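Local coordinates for protein methyltransferase (Streptomyces avermitilis, PDB 3GO4) that binds S-adenosyl-L-homocysteine and is probably an S-adenosylmethionine-dependent methyltransferase whose substrate is not known, at residues R63-R68 with V247-W252; L83-G88 with V162-I167; A168-V173 with M198-A203. One frame throughout, in Å; residues are numbered along the deposited sequence.

Interaction 1 (R63-R68 with V247-W252); sequences RDWMNR and VQVHKW. With SAH (S-adenosyl-L-homocysteine), chain B.
W65 points the edge of its indole at the face of W252, an offset edge-to-face pair that joins helix 55-75 to the turn that follows strand 240-248 in this Rossmann-like methyltransferase fold. NE1 of W65 lies 3.3 Å from CG of W252, and the ring planes stand at 76°, so the polar N-H edge meets a pi face. V249 comes over one face of the W65 ring: its CG1 is 4.1 Å from the centroid of the five-membered ring, a CH-pi contact for which a compact branched residue is well suited. With CG anti to the backbone N (chi1 178°), W65 reaches out from the helix far enough to touch both residues. On another side of the helix, R63 sends NH1 to the ligand carboxylate, 3.0 Å from O of S-adenosyl-L-homocysteine, while its NH2 bonds to T91. A leucine in place of R68 has no N-H to offer, so the W252 carbonyl would probably lose a two-nitrogen grip and its turn be freer to shift. Arginine suits this place because its guanidinium, side-on, offers two N-H groups to one oxygen lying in its plane: NH2 is 2.8 Å and NE 3.2 Å from O of W252.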
loop_
_atom_site.group_PDB
_atom_site.type_symbol
_atom_site.label_atom_id
_atom_site.label_comp_id
_atom_site.label_asym_id
_atom_site.label_seq_id
_atom_site.Cartn_x
_atom_site.Cartn_y
_atom_site.Cartn_z
ATOM N N ARG A 63 2.737 4.387 -6.282
ATOM C CA ARG A 63 2.351 3.243 -7.088
ATOM C C ARG A 63 3.582 2.638 -7.785
ATOM O O ARG A 63 3.674 1.438 -7.856
ATOM C CB ARG A 63 1.278 3.594 -8.110
ATOM C CG ARG A 63 0.672 2.363 -8.861
ATOM C CD ARG A 63 -0.069 1.457 -7.937
ATOM N NE ARG A 63 -0.693 0.296 -8.621
ATOM C CZ ARG A 63 -1.597 -0.488 -8.056
ATOM N NH1 ARG A 63 -2.018 -0.247 -6.826
ATOM N NH2 ARG A 63 -2.129 -1.502 -8.726
ATOM N N ASP A 64 4.511 3.464 -8.257
ATOM C CA ASP A 64 5.762 2.974 -8.873
ATOM C C ASP A 64 6.642 2.305 -7.798
ATOM O O ASP A 64 7.343 1.345 -8.097
ATOM C CB ASP A 64 6.567 4.085 -9.528
ATOM C CG ASP A 64 5.892 4.656 -10.809
ATOM O OD1 ASP A 64 4.991 4.018 -11.417
ATOM O OD2 ASP A 64 6.274 5.766 -11.172
ATOM N N TRP A 65 6.544 2.759 -6.544
ATOM C CA TRP A 65 7.353 2.173 -5.476
ATOM C C TRP A 65 6.849 0.746 -5.244
ATOM O O TRP A 65 7.659 -0.173 -5.149
ATOM C CB TRP A 65 7.370 2.984 -4.179
ATOM C CG TRP A 65 8.172 2.301 -3.113
ATOM C CD1 TRP A 65 9.515 2.354 -2.965
ATOM C CD2 TRP A 65 7.690 1.408 -2.095
ATOM N NE1 TRP A 65 9.917 1.570 -1.920
ATOM C CE2 TRP A 65 8.812 0.994 -1.349
ATOM C CE3 TRP A 65 6.411 0.964 -1.707
ATOM C CZ2 TRP A 65 8.711 0.123 -0.262
ATOM C CZ3 TRP A 65 6.311 0.108 -0.608
ATOM C CH2 TRP A 65 7.452 -0.298 0.099
HETATM N N MSE A 66 5.531 0.581 -5.124
HETATM C CA MSE A 66 4.919 -0.743 -5.031
HETATM C C MSE A 66 5.449 -1.710 -6.089
HETATM O O MSE A 66 5.790 -2.849 -5.760
HETATM C CB MSE A 66 3.382 -0.656 -5.133
HETATM C CG MSE A 66 2.680 -1.974 -4.992
HETATM SE SE MSE A 66 2.581 -3.124 -6.542
HETATM C CE MSE A 66 1.363 -2.093 -7.631
ATOM N N ASN A 67 5.582 -1.249 -7.328
ATOM C CA ASN A 67 6.057 -2.109 -8.425
ATOM C C ASN A 67 7.521 -2.551 -8.256
ATOM O O ASN A 67 7.837 -3.708 -8.508
ATOM C CB ASN A 67 5.883 -1.431 -9.808
ATOM C CG ASN A 67 4.430 -1.084 -10.147
ATOM O OD1 ASN A 67 3.479 -1.321 -9.365
ATOM N ND2 ASN A 67 4.254 -0.471 -11.314
ATOM N N ARG A 68 8.395 -1.643 -7.830
ATOM C CA ARG A 68 9.798 -1.965 -7.618
ATOM C C ARG A 68 9.956 -2.831 -6.367
ATOM O O ARG A 68 10.735 -3.749 -6.355
ATOM C CB ARG A 68 10.695 -0.702 -7.545
ATOM C CG ARG A 68 10.693 0.141 -8.828
ATOM C CD ARG A 68 11.823 1.172 -8.909
ATOM N NE ARG A 68 11.930 1.956 -7.694
ATOM C CZ ARG A 68 11.077 2.911 -7.353
ATOM N NH1 ARG A 68 10.071 3.243 -8.169
ATOM N NH2 ARG A 68 11.255 3.565 -6.204
ATOM N N VAL A 247 13.583 5.391 3.370
ATOM C CA VAL A 247 13.897 6.559 2.540
ATOM C C VAL A 247 12.655 6.978 1.760
ATOM O O VAL A 247 11.688 6.220 1.600
ATOM C CB VAL A 247 15.055 6.247 1.479
ATOM C CG1 VAL A 247 16.345 5.795 2.166
ATOM C CG2 VAL A 247 14.608 5.175 0.489
ATOM N N GLN A 248 12.662 8.211 1.283
ATOM C CA GLN A 248 11.584 8.659 0.392
ATOM C C GLN A 248 11.519 7.662 -0.759
ATOM O O GLN A 248 12.545 7.214 -1.260
ATOM C CB GLN A 248 11.837 10.067 -0.130
ATOM C CG GLN A 248 11.742 11.148 0.925
ATOM C CD GLN A 248 11.771 12.525 0.298
ATOM O OE1 GLN A 248 12.836 13.018 -0.126
ATOM N NE2 GLN A 248 10.611 13.160 0.237
ATOM N N VAL A 249 10.298 7.332 -1.168
ATOM C CA VAL A 249 10.037 6.263 -2.155
ATOM C C VAL A 249 10.791 6.373 -3.470
ATOM O O VAL A 249 11.248 5.360 -3.961
ATOM C CB VAL A 249 8.509 6.062 -2.408
ATOM C CG1 VAL A 249 7.826 5.549 -1.128
ATOM C CG2 VAL A 249 7.839 7.371 -2.892
ATOM N N HIS A 250 10.950 7.584 -4.018
ATOM C CA HIS A 250 11.686 7.766 -5.303
ATOM C C HIS A 250 13.203 7.518 -5.224
ATOM O O HIS A 250 13.894 7.479 -6.258
ATOM C CB HIS A 250 11.416 9.159 -5.880
ATOM C CG HIS A 250 12.022 10.283 -5.097
ATOM N ND1 HIS A 250 11.718 10.523 -3.770
ATOM C CD2 HIS A 250 12.841 11.290 -5.484
ATOM C CE1 HIS A 250 12.354 11.611 -3.369
ATOM N NE2 HIS A 250 13.058 12.088 -4.387
ATOM N N LYS A 251 13.715 7.403 -4.008
ATOM C CA LYS A 251 15.104 7.075 -3.733
ATOM C C LYS A 251 15.268 5.593 -3.311
ATOM O O LYS A 251 16.361 5.192 -2.954
ATOM C CB LYS A 251 15.667 7.992 -2.643
ATOM C CG LYS A 251 15.742 9.469 -3.078
ATOM C CD LYS A 251 16.110 10.396 -1.920
ATOM C CE LYS A 251 16.080 11.881 -2.344
ATOM N NZ LYS A 251 16.783 12.752 -1.350
ATOM N N TRP A 252 14.189 4.806 -3.321
ATOM C CA TRP A 252 14.290 3.367 -2.951
ATOM C C TRP A 252 14.479 2.544 -4.225
ATOM O O TRP A 252 13.542 2.375 -5.012
ATOM C CB TRP A 252 13.061 2.914 -2.181
ATOM C CG TRP A 252 13.223 1.595 -1.511
ATOM C CD1 TRP A 252 13.522 1.386 -0.193
ATOM C CD2 TRP A 252 13.071 0.304 -2.101
ATOM N NE1 TRP A 252 13.566 0.045 0.076
ATOM C CE2 TRP A 252 13.322 -0.648 -1.079
ATOM C CE3 TRP A 252 12.759 -0.150 -3.394
ATOM C CZ2 TRP A 252 13.263 -2.030 -1.309
ATOM C CZ3 TRP A 252 12.710 -1.526 -3.633
ATOM C CH2 TRP A 252 12.966 -2.456 -2.584
HETATM N N SAH B . -1.890 -0.296 -1.581
HETATM C CA SAH B . -2.369 0.423 -2.835
HETATM C CB SAH B . -3.623 1.281 -2.605
HETATM C CG SAH B . -3.401 2.454 -1.641
HETATM S SD SAH B . -4.875 3.400 -1.320
HETATM C C SAH B . -1.245 1.271 -3.391
HETATM O O SAH B . -1.106 1.496 -4.594
HETATM O OXT SAH B . -0.392 1.731 -2.641
HETATM C "C5'" SAH B . -5.376 3.037 0.330
HETATM C "C4'" SAH B . -6.320 1.850 0.362
HETATM O "O4'" SAH B . -6.423 1.369 1.704
HETATM C "C3'" SAH B . -7.725 2.203 -0.098
HETATM O "O3'" SAH B . -8.112 1.282 -1.097
HETATM C "C2'" SAH B . -8.570 2.075 1.149
HETATM O "O2'" SAH B . -9.914 1.703 0.924
HETATM C "C1'" SAH B . -7.789 1.018 1.921
HETATM N N9 SAH B . -8.045 1.018 3.358
HETATM C C8 SAH B . -8.099 2.098 4.160
HETATM N N7 SAH B . -8.347 1.742 5.437
HETATM C C5 SAH B . -8.461 0.408 5.455
HETATM C C6 SAH B . -8.708 -0.603 6.489
HETATM N N6 SAH B . -8.879 -0.183 7.761
HETATM N N1 SAH B . -8.757 -1.901 6.116
HETATM C C2 SAH B . -8.541 -2.286 4.829
HETATM N N3 SAH B . -8.316 -1.410 3.823
HETATM C C4 SAH B . -8.244 -0.083 4.082
#

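Interaction 2 (L83-G88 with V162-I167); sequences LDIGTG and VALTVI. With SAH (S-adenosyl-L-homocysteine), chain B.
Strands 83-85 and 163-167 run parallel at the centre of the sheet, their axes 4.8 Å apart at closest and 17° from exact alignment. Three backbone bonds join them: L83 N to A163 O, T165 N to L83 O, and I85 N to T165 O, the last 2.9 Å long. Beyond I85 the strands part, and a water enters the gap, accepting from I167 N and lying close to I85 O and D84 OD1.

On one face of the sheet L83 and L164 run alongside one another, CG of L83 4.0 Å from CD1 of L164. The same CD1 comes 3.9 Å from CG1 of I85, so branched apolar chains fill the layer, which continues to M140. On the other face the pairing is polar. T165 donates from OG1 to OD1 of D84 over 2.8 Å, meeting the carboxylate on its anti side, 26° out of its plane; chi1 of 46° sets that hydroxyl between the backbone N and carbonyl carbon of T165, on the side of its partner. T87 OG1 approaches OD2 of D84 from above the carboxylate plane, tying the loop back to the strand.

G86 and G88 suit the loop because a CB on either would collide with the ligand; both have positive phi, and in G88 a CB would also crowd the carbonyl oxygen before it. G86 lies in the glycine-rich loop after the first strand, characteristic of these methyltransferases, and its O accepts from the ligand amino nitrogen (2.7 Å). I167 O, from the fourth strand in sequence, adds the second acceptor (2.8 Å). The partial negative charge of these two carbonyls would probably favour the protonated amino group.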
loop_
_atom_site.group_PDB
_atom_site.type_symbol
_atom_site.label_atom_id
_atom_site.label_comp_id
_atom_site.label_asym_id
_atom_site.label_seq_id
_atom_site.Cartn_x
_atom_site.Cartn_y
_atom_site.Cartn_z
ATOM N N LEU A 83 0.609 -11.042 0.984
ATOM C CA LEU A 83 -0.647 -10.660 1.660
ATOM C C LEU A 83 -0.623 -9.131 1.599
ATOM O O LEU A 83 0.270 -8.486 2.168
ATOM C CB LEU A 83 -0.714 -11.165 3.087
ATOM C CG LEU A 83 -1.892 -10.722 3.991
ATOM C CD1 LEU A 83 -3.219 -11.027 3.354
ATOM C CD2 LEU A 83 -1.730 -11.410 5.330
ATOM N N ASP A 84 -1.603 -8.565 0.903
ATOM C CA ASP A 84 -1.652 -7.114 0.599
ATOM C C ASP A 84 -2.830 -6.467 1.276
ATOM O O ASP A 84 -3.959 -6.798 0.961
ATOM C CB ASP A 84 -1.780 -6.960 -0.889
ATOM C CG ASP A 84 -1.664 -5.528 -1.385
ATOM O OD1 ASP A 84 -0.740 -4.760 -1.010
ATOM O OD2 ASP A 84 -2.457 -5.221 -2.278
ATOM N N ILE A 85 -2.535 -5.567 2.211
ATOM C CA ILE A 85 -3.552 -4.907 3.022
ATOM C C ILE A 85 -3.726 -3.477 2.519
ATOM O O ILE A 85 -2.777 -2.667 2.521
ATOM C CB ILE A 85 -3.199 -4.942 4.535
ATOM C CG1 ILE A 85 -2.754 -6.328 4.984
ATOM C CG2 ILE A 85 -4.403 -4.458 5.433
ATOM C CD1 ILE A 85 -3.729 -7.465 4.714
ATOM N N GLY A 86 -4.963 -3.163 2.132
ATOM C CA GLY A 86 -5.322 -1.874 1.551
ATOM C C GLY A 86 -4.942 -1.941 0.089
ATOM O O GLY A 86 -4.191 -1.086 -0.414
ATOM N N THR A 87 -5.469 -2.961 -0.583
ATOM C CA THR A 87 -5.151 -3.202 -1.972
ATOM C C THR A 87 -5.503 -2.062 -2.897
ATOM O O THR A 87 -4.777 -1.798 -3.836
ATOM C CB THR A 87 -5.816 -4.507 -2.492
ATOM O OG1 THR A 87 -5.273 -5.607 -1.748
ATOM C CG2 THR A 87 -5.515 -4.741 -4.010
ATOM N N GLY A 88 -6.592 -1.356 -2.641
ATOM C CA GLY A 88 -6.980 -0.323 -3.613
ATOM C C GLY A 88 -7.574 -0.854 -4.904
ATOM O O GLY A 88 -7.680 -2.080 -5.149
ATOM N N VAL A 162 6.020 -15.300 3.606
ATOM C CA VAL A 162 5.001 -14.384 3.092
ATOM C C VAL A 162 5.501 -12.914 3.170
ATOM O O VAL A 162 6.116 -12.501 4.167
ATOM C CB VAL A 162 3.677 -14.515 3.934
ATOM C CG1 VAL A 162 2.638 -13.462 3.524
ATOM C CG2 VAL A 162 3.086 -15.921 3.809
ATOM N N ALA A 163 5.305 -12.153 2.089
ATOM C CA ALA A 163 5.608 -10.711 2.076
ATOM C C ALA A 163 4.293 -9.992 2.463
ATOM O O ALA A 163 3.292 -10.129 1.747
ATOM C CB ALA A 163 6.090 -10.291 0.699
ATOM N N LEU A 164 4.288 -9.293 3.610
ATOM C CA LEU A 164 3.126 -8.516 4.074
ATOM C C LEU A 164 3.314 -7.131 3.461
ATOM O O LEU A 164 4.264 -6.411 3.797
ATOM C CB LEU A 164 3.081 -8.469 5.592
ATOM C CG LEU A 164 1.960 -7.677 6.288
ATOM C CD1 LEU A 164 0.560 -8.165 5.848
ATOM C CD2 LEU A 164 2.167 -7.712 7.795
ATOM N N THR A 165 2.447 -6.771 2.531
ATOM C CA THR A 165 2.525 -5.460 1.867
ATOM C C THR A 165 1.435 -4.565 2.446
ATOM O O THR A 165 0.272 -4.850 2.321
ATOM C CB THR A 165 2.378 -5.533 0.345
ATOM O OG1 THR A 165 1.277 -6.380 -0.016
ATOM C CG2 THR A 165 3.659 -6.068 -0.310
ATOM N N VAL A 166 1.856 -3.473 3.043
ATOM C CA VAL A 166 0.961 -2.533 3.689
ATOM C C VAL A 166 1.331 -1.176 3.118
ATOM O O VAL A 166 2.065 -0.409 3.699
ATOM C CB VAL A 166 1.113 -2.660 5.227
ATOM C CG1 VAL A 166 0.081 -1.752 5.961
ATOM C CG2 VAL A 166 0.938 -4.115 5.655
ATOM N N ILE A 167 0.778 -0.877 1.954
ATOM C CA ILE A 167 1.212 0.264 1.186
ATOM C C ILE A 167 0.201 1.364 1.061
ATOM O O ILE A 167 -0.898 1.152 0.566
ATOM C CB ILE A 167 1.668 -0.211 -0.222
ATOM C CG1 ILE A 167 2.626 -1.413 -0.050
ATOM C CG2 ILE A 167 2.285 0.970 -1.082
ATOM C CD1 ILE A 167 3.322 -1.939 -1.331
HETATM N N SAH B . -1.890 -0.296 -1.581
HETATM C CA SAH B . -2.369 0.423 -2.835
HETATM C CB SAH B . -3.623 1.281 -2.605
HETATM C CG SAH B . -3.401 2.454 -1.641
HETATM S SD SAH B . -4.875 3.400 -1.320
HETATM C C SAH B . -1.245 1.271 -3.391
HETATM O O SAH B . -1.106 1.496 -4.594
HETATM O OXT SAH B . -0.392 1.731 -2.641
HETATM C "C5'" SAH B . -5.376 3.037 0.330
HETATM C "C4'" SAH B . -6.320 1.850 0.362
HETATM O "O4'" SAH B . -6.423 1.369 1.704
HETATM C "C3'" SAH B . -7.725 2.203 -0.098
HETATM O "O3'" SAH B . -8.112 1.282 -1.097
HETATM C "C2'" SAH B . -8.570 2.075 1.149
HETATM O "O2'" SAH B . -9.914 1.703 0.924
HETATM C "C1'" SAH B . -7.789 1.018 1.921
HETATM N N9 SAH B . -8.045 1.018 3.358
HETATM C C8 SAH B . -8.099 2.098 4.160
HETATM N N7 SAH B . -8.347 1.742 5.437
HETATM C C5 SAH B . -8.461 0.408 5.455
HETATM C C6 SAH B . -8.708 -0.603 6.489
HETATM N N6 SAH B . -8.879 -0.183 7.761
HETATM N N1 SAH B . -8.757 -1.901 6.116
HETATM C C2 SAH B . -8.541 -2.286 4.829
HETATM N N3 SAH B . -8.316 -1.410 3.823
HETATM C C4 SAH B . -8.244 -0.083 4.082
HETATM O O HOH W 1 -1.029 -2.460 0.601
#

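Interaction 3 (A168-V173 with M198-A203); sequences AIVHFV and MSIGTA. With SAH (S-adenosyl-L-homocysteine), chain B.
Apolar packing between V170 and strand 195-201 forms one part of this contact. CG1 of V170 meets CE of M198, a selenomethionine standing in for methionine, at 3.7 Å, the valine lying roughly perpendicular to the M198 chain, and touches CG1 of I200 at 3.9 Å. That valine methyl sits between the backbone N and the carbonyl carbon (chi1 80°), a placement that turns it to the strand. The M198 chain bends at chi3, bringing its terminal methyl back to the valine. A short branched side chain thus fits against a long flexible one, with V183 of helix 179-187 packing on M198. Further along, CB of H171 lies 4.3 Å from N of G201, where a larger residue than glycine would be tight against the histidine.

The direct polar contact is slight. A168 N approaches OG of S199 at 2.6 Å, but the bond is bent and weak. The same hydroxyl is hydrogen-bonded to N62, a ligand-binding residue, so the small serine ties the strand to the helix through N62, with a weak link to the loop.

Two waters carry the rest of the polar joining. One accepts from V170 N and donates to S199 O, 2.8 Å away. The second also donates to S199 O, accepts from G201 N, and lies 2.6 Å from ND1 of H171, near the plane of the imidazole. The waters thus bridge the two backbones where no direct bond joins V170 or H171 to S199 and G201.

The loop also packs on the ligand. I169 lays CD1 against the adenine, 3.2 Å from C4 of S-adenosyl-L-homocysteine, while CB of A168 packs near its CG. A loop following the fourth strand in sequence and bordering the cofactor is characteristic of the Rossmann-like methyltransferase site.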
loop_
_atom_site.group_PDB
_atom_site.type_symbol
_atom_site.label_atom_id
_atom_site.label_comp_id
_atom_site.label_asym_id
_atom_site.label_seq_id
_atom_site.Cartn_x
_atom_site.Cartn_y
_atom_site.Cartn_z
ATOM N N ALA A 168 0.614 2.558 1.490
ATOM C CA ALA A 168 -0.188 3.770 1.355
ATOM C C ALA A 168 -1.466 3.635 2.102
ATOM O O ALA A 168 -2.498 4.093 1.596
ATOM C CB ALA A 168 -0.551 4.050 -0.052
ATOM N N ILE A 169 -1.417 2.940 3.223
ATOM C CA ILE A 169 -2.638 2.774 4.043
ATOM C C ILE A 169 -2.472 3.191 5.481
ATOM O O ILE A 169 -3.442 3.743 6.082
ATOM C CB ILE A 169 -3.185 1.320 3.963
ATOM C CG1 ILE A 169 -4.356 1.114 4.957
ATOM C CG2 ILE A 169 -2.154 0.336 4.365
ATOM C CD1 ILE A 169 -5.079 -0.179 4.796
ATOM N N VAL A 170 -1.283 2.998 6.049
ATOM C CA VAL A 170 -1.105 3.272 7.467
ATOM C C VAL A 170 -1.315 4.749 7.852
ATOM O O VAL A 170 -1.619 5.048 9.003
ATOM C CB VAL A 170 0.244 2.703 8.011
ATOM C CG1 VAL A 170 1.439 3.594 7.673
ATOM C CG2 VAL A 170 0.144 2.515 9.481
ATOM N N HIS A 171 -1.220 5.663 6.893
ATOM C CA HIS A 171 -1.465 7.071 7.216
ATOM C C HIS A 171 -2.952 7.294 7.558
ATOM O O HIS A 171 -3.297 8.324 8.122
ATOM C CB HIS A 171 -0.928 8.014 6.133
ATOM C CG HIS A 171 -1.503 7.783 4.774
ATOM N ND1 HIS A 171 -1.031 6.810 3.921
ATOM C CD2 HIS A 171 -2.477 8.436 4.101
ATOM C CE1 HIS A 171 -1.718 6.849 2.795
ATOM N NE2 HIS A 171 -2.599 7.829 2.873
ATOM N N PHE A 172 -3.822 6.323 7.269
ATOM C CA PHE A 172 -5.254 6.437 7.671
ATOM C C PHE A 172 -5.538 5.775 9.018
ATOM O O PHE A 172 -6.721 5.705 9.459
ATOM C CB PHE A 172 -6.170 5.830 6.615
ATOM C CG PHE A 172 -6.122 6.532 5.298
ATOM C CD1 PHE A 172 -6.694 7.776 5.136
ATOM C CD2 PHE A 172 -5.510 5.944 4.208
ATOM C CE1 PHE A 172 -6.669 8.431 3.901
ATOM C CE2 PHE A 172 -5.489 6.592 2.983
ATOM C CZ PHE A 172 -6.052 7.840 2.847
ATOM N N VAL A 173 -4.478 5.311 9.691
ATOM C CA VAL A 173 -4.610 4.620 10.972
ATOM C C VAL A 173 -3.997 5.542 12.019
ATOM O O VAL A 173 -2.804 5.868 11.983
ATOM C CB VAL A 173 -3.898 3.228 11.001
ATOM C CG1 VAL A 173 -4.202 2.525 12.353
ATOM C CG2 VAL A 173 -4.333 2.349 9.823
HETATM N N MSE A 198 6.269 -1.442 3.441
HETATM C CA MSE A 198 5.347 -0.386 3.749
HETATM C C MSE A 198 5.671 0.929 3.037
HETATM O O MSE A 198 6.862 1.188 2.663
HETATM C CB MSE A 198 5.395 -0.104 5.247
HETATM C CG MSE A 198 5.235 -1.295 6.108
HETATM SE SE MSE A 198 4.789 -0.657 7.900
HETATM C CE MSE A 198 3.126 0.282 7.557
ATOM N N SER A 199 4.640 1.724 2.777
ATOM C CA SER A 199 4.879 3.122 2.349
ATOM C C SER A 199 4.187 3.963 3.428
ATOM O O SER A 199 3.031 3.701 3.787
ATOM C CB SER A 199 4.424 3.458 0.923
ATOM O OG SER A 199 3.012 3.377 0.800
ATOM N N ILE A 200 4.913 4.933 3.987
ATOM C CA ILE A 200 4.430 5.641 5.171
ATOM C C ILE A 200 4.432 7.127 4.895
ATOM O O ILE A 200 5.464 7.725 4.622
ATOM C CB ILE A 200 5.283 5.296 6.451
ATOM C CG1 ILE A 200 5.265 3.781 6.715
ATOM C CG2 ILE A 200 4.749 6.070 7.685
ATOM C CD1 ILE A 200 6.305 3.298 7.777
ATOM N N GLY A 201 3.244 7.716 4.994
ATOM C CA GLY A 201 3.043 9.126 4.736
ATOM C C GLY A 201 3.728 10.034 5.748
ATOM O O GLY A 201 3.715 9.779 6.971
ATOM N N THR A 202 4.328 11.101 5.242
ATOM C CA THR A 202 5.060 12.055 6.088
ATOM C C THR A 202 4.868 13.474 5.552
ATOM O O THR A 202 4.640 13.632 4.373
ATOM C CB THR A 202 6.563 11.727 6.112
ATOM O OG1 THR A 202 7.253 12.706 6.905
ATOM C CG2 THR A 202 7.131 11.721 4.693
ATOM N N ALA A 203 4.816 14.460 6.455
ATOM C CA ALA A 203 4.729 15.883 6.097
ATOM C C ALA A 203 6.107 16.571 6.146
ATOM O O ALA A 203 6.249 17.720 5.753
ATOM C CB ALA A 203 3.743 16.608 7.023
HETATM N N SAH B . -1.890 -0.296 -1.581
HETATM C CA SAH B . -2.369 0.423 -2.835
HETATM C CB SAH B . -3.623 1.281 -2.605
HETATM C CG SAH B . -3.401 2.454 -1.641
HETATM S SD SAH B . -4.875 3.400 -1.320
HETATM C C SAH B . -1.245 1.271 -3.391
HETATM O O SAH B . -1.106 1.496 -4.594
HETATM O OXT SAH B . -0.392 1.731 -2.641
HETATM C "C5'" SAH B . -5.376 3.037 0.330
HETATM C "C4'" SAH B . -6.320 1.850 0.362
HETATM O "O4'" SAH B . -6.423 1.369 1.704
HETATM C "C3'" SAH B . -7.725 2.203 -0.098
HETATM O "O3'" SAH B . -8.112 1.282 -1.097
HETATM C "C2'" SAH B . -8.570 2.075 1.149
HETATM O "O2'" SAH B . -9.914 1.703 0.924
HETATM C "C1'" SAH B . -7.789 1.018 1.921
HETATM N N9 SAH B . -8.045 1.018 3.358
HETATM C C8 SAH B . -8.099 2.098 4.160
HETATM N N7 SAH B . -8.347 1.742 5.437
HETATM C C5 SAH B . -8.461 0.408 5.455
HETATM C C6 SAH B . -8.708 -0.603 6.489
HETATM N N6 SAH B . -8.879 -0.183 7.761
HETATM N N1 SAH B . -8.757 -1.901 6.116
HETATM C C2 SAH B . -8.541 -2.286 4.829
HETATM N N3 SAH B . -8.316 -1.410 3.823
HETATM C C4 SAH B . -8.244 -0.083 4.082
HETATM O O HOH W 2 1.009 2.012 4.756
HETATM O O HOH W 3 1.131 5.668 4.650
#

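Overall arrangement
The three contacts share one mixed seven-stranded sheet and all touch S-adenosyl-L-homocysteine. Their centres lie about 13 to 15 Å apart. Along the chain, interactions 2 and 3 follow in series, both nested inside the long loop closed by interaction 1. I167 of interaction 2 is followed directly by A168, where interaction 3 begins, and strand 163-167 neighbours strand 195-201. Helix 55-75 packs against this part of the sheet: W65 and M66 touch I167, and W65 also reaches M198 and S199. Interaction 2 thus lies at the sheet centre, with interaction 3 beside the ligand and interaction 1 fastening the helix to the turn after edge strand 240-248, so residues distant in sequence together build one cofactor pocket.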